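Local structure of Lmo0812 protein (Listeria monocytogenes serovar 1/2a, 4YF1) at residues W95-R107 against L149-Y163. The protein is a putative pyrophosphohydrolase of the HD-domain superfamily, probably with guanosine-3',5'-bis(diphosphate) 3'-diphosphatase activity. Numbering follows the deposited sequence.
Sequences WEERKAHTIEQVR and LQKWYNQGIKNNMEY
Lys99 lays its aliphatic chain across the Tyr153 ring. Its CG sits over the middle of one face, 3.5 Å from the Tyr153 ring centroid, in a CH-pi contact. The chain bends at CB-CG (chi2 39°), which also brings Lys99 CE to 3.4 Å from Tyr153 CE2. The Lys99 amine runs on to a salt bridge with Glu89. Lys99 CG also lies over a face of the Trp95 ring, near its rim, so this one methylene sits in the angle between two aromatic rings, whose planes are 73° apart. Trp95 points its six-membered ring at the other helix, with CH2 3.5 Å from the carbonyl O of Leu149, which lies at the ring edge. Trp95 CZ3 packs on Leu149 CB and Trp152 CZ3.

Tyr153 is a knob among Trp95, Lys99, Thr102 and Ile103. One water bridges its OH to Thr102 OG1. In return, Ile103 is a knob among Trp152, Gly156, Ile157 and Asn160. Its CD1 lies over one face of the Trp152 six-membered ring, 4.2 Å from the centroid. Gly156 has no side chain here, which lets Ile103 CD1 come within 4.0 Å of Gly156 CA.

At the far end, Asn160 OD1 accepts a 2.9 Å hydrogen bond from Arg107 NE, which lies above the carbonyl plane. Arg107 NH1 adds a weak second bond. Asn160 ND2 bonds to Gly156 O in the amide plane, which fixes the rotation of the amide and presents OD1 to the arginine. Beyond them, Lys114 NZ, from helix 111-132, hydrogen-bonds to the carbonyl oxygens of Val106, Arg107, Met161 and Tyr163, which ties the end of the first helix to the turn that follows the second.

The axes of 95-107 and 149-160 run nearly parallel, at 13°, with knobs-into-holes packing, as neighbours in the all-helical bundle of an HD-domain protein.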
# COMPACT_ATOMS: atom_id res chain seq x y z
N TRP A 95 20.92 -10.54 14.15
CA TRP A 95 20.63 -9.11 14.03
C TRP A 95 21.81 -8.38 13.44
O TRP A 95 21.66 -7.65 12.44
CB TRP A 95 20.27 -8.52 15.41
CG TRP A 95 19.69 -7.07 15.42
CD1 TRP A 95 18.36 -6.71 15.49
CD2 TRP A 95 20.43 -5.86 15.47
NE1 TRP A 95 18.24 -5.35 15.60
CE2 TRP A 95 19.50 -4.80 15.56
CE3 TRP A 95 21.79 -5.55 15.41
CZ2 TRP A 95 19.90 -3.45 15.59
CZ3 TRP A 95 22.19 -4.20 15.47
CH2 TRP A 95 21.26 -3.18 15.57
N GLU A 96 23.00 -8.62 13.97
CA GLU A 96 24.20 -7.96 13.43
C GLU A 96 24.42 -8.25 11.91
O GLU A 96 24.82 -7.35 11.15
CB GLU A 96 25.42 -8.38 14.21
CG GLU A 96 25.51 -7.75 15.59
CD GLU A 96 26.56 -8.43 16.44
OE1 GLU A 96 26.36 -9.61 16.77
OE2 GLU A 96 27.58 -7.79 16.74
N GLU A 97 24.14 -9.47 11.49
CA GLU A 97 24.35 -9.84 10.10
C GLU A 97 23.26 -9.19 9.23
O GLU A 97 23.57 -8.67 8.16
CB GLU A 97 24.44 -11.37 9.92
CG GLU A 97 25.74 -11.94 10.51
CD GLU A 97 25.93 -13.44 10.33
OE1 GLU A 97 25.19 -14.11 9.57
OE2 GLU A 97 26.86 -13.98 10.98
N ARG A 98 22.01 -9.23 9.68
CA ARG A 98 20.89 -8.61 8.92
C ARG A 98 21.15 -7.13 8.73
O ARG A 98 20.96 -6.55 7.67
CB ARG A 98 19.57 -8.83 9.66
CG ARG A 98 19.09 -10.27 9.66
CD ARG A 98 17.75 -10.48 10.33
NE ARG A 98 17.83 -10.64 11.80
CZ ARG A 98 17.25 -9.87 12.72
NH1 ARG A 98 17.41 -10.18 14.01
NH2 ARG A 98 16.49 -8.83 12.41
N LYS A 99 21.61 -6.50 9.80
CA LYS A 99 21.89 -5.08 9.77
C LYS A 99 23.07 -4.72 8.91
O LYS A 99 23.01 -3.74 8.15
CB LYS A 99 22.02 -4.55 11.22
CG LYS A 99 20.69 -4.13 11.79
CD LYS A 99 19.47 -4.97 11.48
CE LYS A 99 18.24 -4.16 11.74
NZ LYS A 99 16.93 -4.86 11.66
N ALA A 100 24.12 -5.54 8.94
CA ALA A 100 25.26 -5.26 8.08
C ALA A 100 24.83 -5.37 6.59
O ALA A 100 25.32 -4.61 5.72
CB ALA A 100 26.38 -6.24 8.36
N HIS A 101 23.95 -6.32 6.31
CA HIS A 101 23.51 -6.51 4.93
C HIS A 101 22.68 -5.31 4.47
O HIS A 101 22.76 -4.91 3.30
CB HIS A 101 22.77 -7.82 4.72
CG HIS A 101 23.62 -9.03 4.92
ND1 HIS A 101 23.10 -10.25 5.29
CD2 HIS A 101 24.96 -9.19 4.89
CE1 HIS A 101 24.08 -11.12 5.43
NE2 HIS A 101 25.22 -10.50 5.21
N THR A 102 21.91 -4.72 5.37
CA THR A 102 21.13 -3.52 5.03
C THR A 102 22.03 -2.30 4.76
O THR A 102 21.78 -1.52 3.79
CB THR A 102 20.05 -3.26 6.05
OG1 THR A 102 19.13 -4.35 6.00
CG2 THR A 102 19.29 -1.97 5.80
N ILE A 103 23.09 -2.14 5.54
CA ILE A 103 24.07 -1.07 5.32
C ILE A 103 24.73 -1.21 3.93
O ILE A 103 24.79 -0.20 3.17
CB ILE A 103 25.13 -1.02 6.44
CG1 ILE A 103 24.42 -0.60 7.73
CG2 ILE A 103 26.28 -0.07 6.10
CD1 ILE A 103 25.26 -0.84 8.99
N GLU A 104 25.11 -2.44 3.55
CA GLU A 104 25.70 -2.66 2.23
C GLU A 104 24.69 -2.29 1.13
O GLU A 104 25.05 -1.69 0.11
CB GLU A 104 26.19 -4.13 2.04
CG GLU A 104 26.72 -4.44 0.61
CD GLU A 104 27.08 -5.91 0.34
OE1 GLU A 104 26.85 -6.79 1.22
OE2 GLU A 104 27.62 -6.20 -0.75
N GLN A 105 23.42 -2.67 1.34
CA GLN A 105 22.38 -2.39 0.36
C GLN A 105 22.08 -0.87 0.23
O GLN A 105 21.89 -0.36 -0.92
CB GLN A 105 21.14 -3.20 0.69
CG GLN A 105 19.94 -2.96 -0.19
CD GLN A 105 20.11 -3.53 -1.56
OE1 GLN A 105 21.09 -4.21 -1.88
NE2 GLN A 105 19.13 -3.28 -2.38
N VAL A 106 22.09 -0.14 1.35
CA VAL A 106 21.88 1.30 1.29
C VAL A 106 23.08 1.97 0.66
O VAL A 106 22.93 3.02 0.00
CB VAL A 106 21.48 1.94 2.64
CG1 VAL A 106 22.70 2.35 3.43
CG2 VAL A 106 20.57 3.16 2.44
N ARG A 107 24.25 1.33 0.71
CA ARG A 107 25.41 1.92 0.04
C ARG A 107 25.36 1.75 -1.48
O ARG A 107 25.62 2.68 -2.22
CB ARG A 107 26.69 1.30 0.54
CG ARG A 107 27.96 1.82 -0.10
CD ARG A 107 29.18 0.99 0.27
NE ARG A 107 29.34 0.92 1.71
CZ ARG A 107 29.40 -0.17 2.47
NH1 ARG A 107 29.53 0.01 3.78
NH2 ARG A 107 29.43 -1.42 1.99
N LEU A 149 24.87 -0.92 19.54
CA LEU A 149 24.46 -1.57 18.31
C LEU A 149 23.50 -0.71 17.49
O LEU A 149 23.63 -0.63 16.25
CB LEU A 149 23.85 -2.96 18.59
CG LEU A 149 24.83 -4.12 18.78
CD1 LEU A 149 24.06 -5.39 19.10
CD2 LEU A 149 25.70 -4.33 17.54
N GLN A 150 22.53 -0.09 18.16
CA GLN A 150 21.60 0.82 17.49
C GLN A 150 22.30 2.04 16.93
O GLN A 150 21.96 2.51 15.83
CB GLN A 150 20.42 1.20 18.38
CG GLN A 150 19.44 0.06 18.57
CD GLN A 150 18.61 -0.25 17.34
OE1 GLN A 150 18.82 0.31 16.28
NE2 GLN A 150 17.69 -1.19 17.48
N LYS A 151 23.30 2.54 17.65
CA LYS A 151 24.10 3.64 17.13
C LYS A 151 24.90 3.24 15.91
O LYS A 151 24.87 3.96 14.87
CB LYS A 151 25.04 4.12 18.19
CG LYS A 151 25.99 5.24 17.79
CD LYS A 151 26.56 5.83 19.09
CE LYS A 151 27.59 6.91 18.86
NZ LYS A 151 28.93 6.34 18.56
N TRP A 152 25.56 2.07 15.99
CA TRP A 152 26.35 1.56 14.89
C TRP A 152 25.49 1.42 13.64
O TRP A 152 25.91 1.78 12.55
CB TRP A 152 27.00 0.21 15.24
CG TRP A 152 27.43 -0.60 14.05
CD1 TRP A 152 28.58 -0.46 13.31
CD2 TRP A 152 26.69 -1.67 13.45
NE1 TRP A 152 28.59 -1.40 12.30
CE2 TRP A 152 27.45 -2.15 12.36
CE3 TRP A 152 25.47 -2.28 13.73
CZ2 TRP A 152 27.02 -3.19 11.56
CZ3 TRP A 152 25.04 -3.34 12.94
CH2 TRP A 152 25.81 -3.79 11.87
N TYR A 153 24.28 0.90 13.82
CA TYR A 153 23.35 0.64 12.71
C TYR A 153 22.87 1.92 12.00
O TYR A 153 23.02 2.07 10.78
CB TYR A 153 22.18 -0.19 13.23
CG TYR A 153 21.08 -0.46 12.24
CD1 TYR A 153 21.39 -0.80 10.93
CD2 TYR A 153 19.73 -0.47 12.62
CE1 TYR A 153 20.40 -1.06 10.01
CE2 TYR A 153 18.72 -0.75 11.69
CZ TYR A 153 19.07 -1.04 10.39
OH TYR A 153 18.11 -1.38 9.44
N ASN A 154 22.31 2.83 12.79
CA ASN A 154 21.77 4.09 12.27
C ASN A 154 22.86 4.99 11.69
O ASN A 154 22.67 5.59 10.59
CB ASN A 154 20.92 4.76 13.34
CG ASN A 154 19.62 4.00 13.58
OD1 ASN A 154 19.46 3.23 14.56
ND2 ASN A 154 18.72 4.16 12.67
N GLN A 155 24.02 5.02 12.34
CA GLN A 155 25.15 5.78 11.79
C GLN A 155 25.59 5.14 10.47
O GLN A 155 25.93 5.86 9.49
CB GLN A 155 26.30 5.90 12.79
CG GLN A 155 25.96 6.92 13.83
CD GLN A 155 27.09 7.16 14.81
OE1 GLN A 155 28.06 6.40 14.90
NE2 GLN A 155 26.98 8.24 15.51
N GLY A 156 25.54 3.80 10.41
CA GLY A 156 25.88 3.09 9.17
C GLY A 156 24.97 3.49 7.98
O GLY A 156 25.46 3.71 6.85
N ILE A 157 23.66 3.56 8.22
CA ILE A 157 22.70 3.97 7.18
C ILE A 157 23.02 5.42 6.81
O ILE A 157 23.24 5.75 5.63
CB ILE A 157 21.23 3.86 7.64
CG1 ILE A 157 20.84 2.40 8.00
CG2 ILE A 157 20.29 4.39 6.54
CD1 ILE A 157 21.08 1.38 6.92
N LYS A 158 23.08 6.28 7.83
CA LYS A 158 23.36 7.69 7.59
C LYS A 158 24.65 7.93 6.79
O LYS A 158 24.65 8.72 5.83
CB LYS A 158 23.34 8.50 8.90
CG LYS A 158 23.96 9.88 8.77
CD LYS A 158 24.06 10.52 10.14
CE LYS A 158 25.20 11.52 10.19
NZ LYS A 158 26.53 10.85 10.07
N ASN A 159 25.72 7.22 7.13
CA ASN A 159 27.00 7.43 6.45
C ASN A 159 27.16 6.74 5.10
O ASN A 159 28.14 6.96 4.43
CB ASN A 159 28.16 7.03 7.37
CG ASN A 159 28.26 7.97 8.55
OD1 ASN A 159 27.88 9.14 8.43
ND2 ASN A 159 28.72 7.49 9.69
N ASN A 160 26.19 5.91 4.72
CA ASN A 160 26.28 5.19 3.44
C ASN A 160 25.16 5.53 2.46
O ASN A 160 25.33 5.33 1.24
CB ASN A 160 26.35 3.69 3.71
CG ASN A 160 27.72 3.26 4.20
OD1 ASN A 160 28.64 3.10 3.41
ND2 ASN A 160 27.87 3.09 5.51
N MSE A 161 24.07 6.11 2.95
CA MSE A 161 22.89 6.38 2.09
C MSE A 161 23.17 7.29 0.90
O MSE A 161 22.51 7.14 -0.14
CB MSE A 161 21.71 6.89 2.90
CG MSE A 161 22.01 8.26 3.51
SE MSE A 161 20.58 8.85 4.69
CE MSE A 161 21.39 10.56 5.12
N GLU A 162 24.12 8.21 1.02
CA GLU A 162 24.45 9.12 -0.13
C GLU A 162 25.49 8.59 -1.13
O GLU A 162 25.66 9.18 -2.23
CB GLU A 162 24.92 10.49 0.38
CG GLU A 162 23.84 11.20 1.18
CD GLU A 162 24.19 12.64 1.51
OE1 GLU A 162 25.33 13.08 1.24
OE2 GLU A 162 23.30 13.34 2.03
N TYR A 163 26.10 7.47 -0.83
CA TYR A 163 27.15 6.91 -1.66
C TYR A 163 26.69 6.67 -3.10
O TYR A 163 25.70 5.99 -3.34
CB TYR A 163 27.69 5.60 -1.09
CG TYR A 163 28.94 5.12 -1.82
CD1 TYR A 163 30.18 5.70 -1.56
CD2 TYR A 163 28.87 4.10 -2.77
CE1 TYR A 163 31.33 5.29 -2.24
CE2 TYR A 163 30.02 3.67 -3.45
CZ TYR A 163 31.24 4.28 -3.18
OH TYR A 163 32.38 3.89 -3.84
O HOH W 1 17.51 -3.92 7.93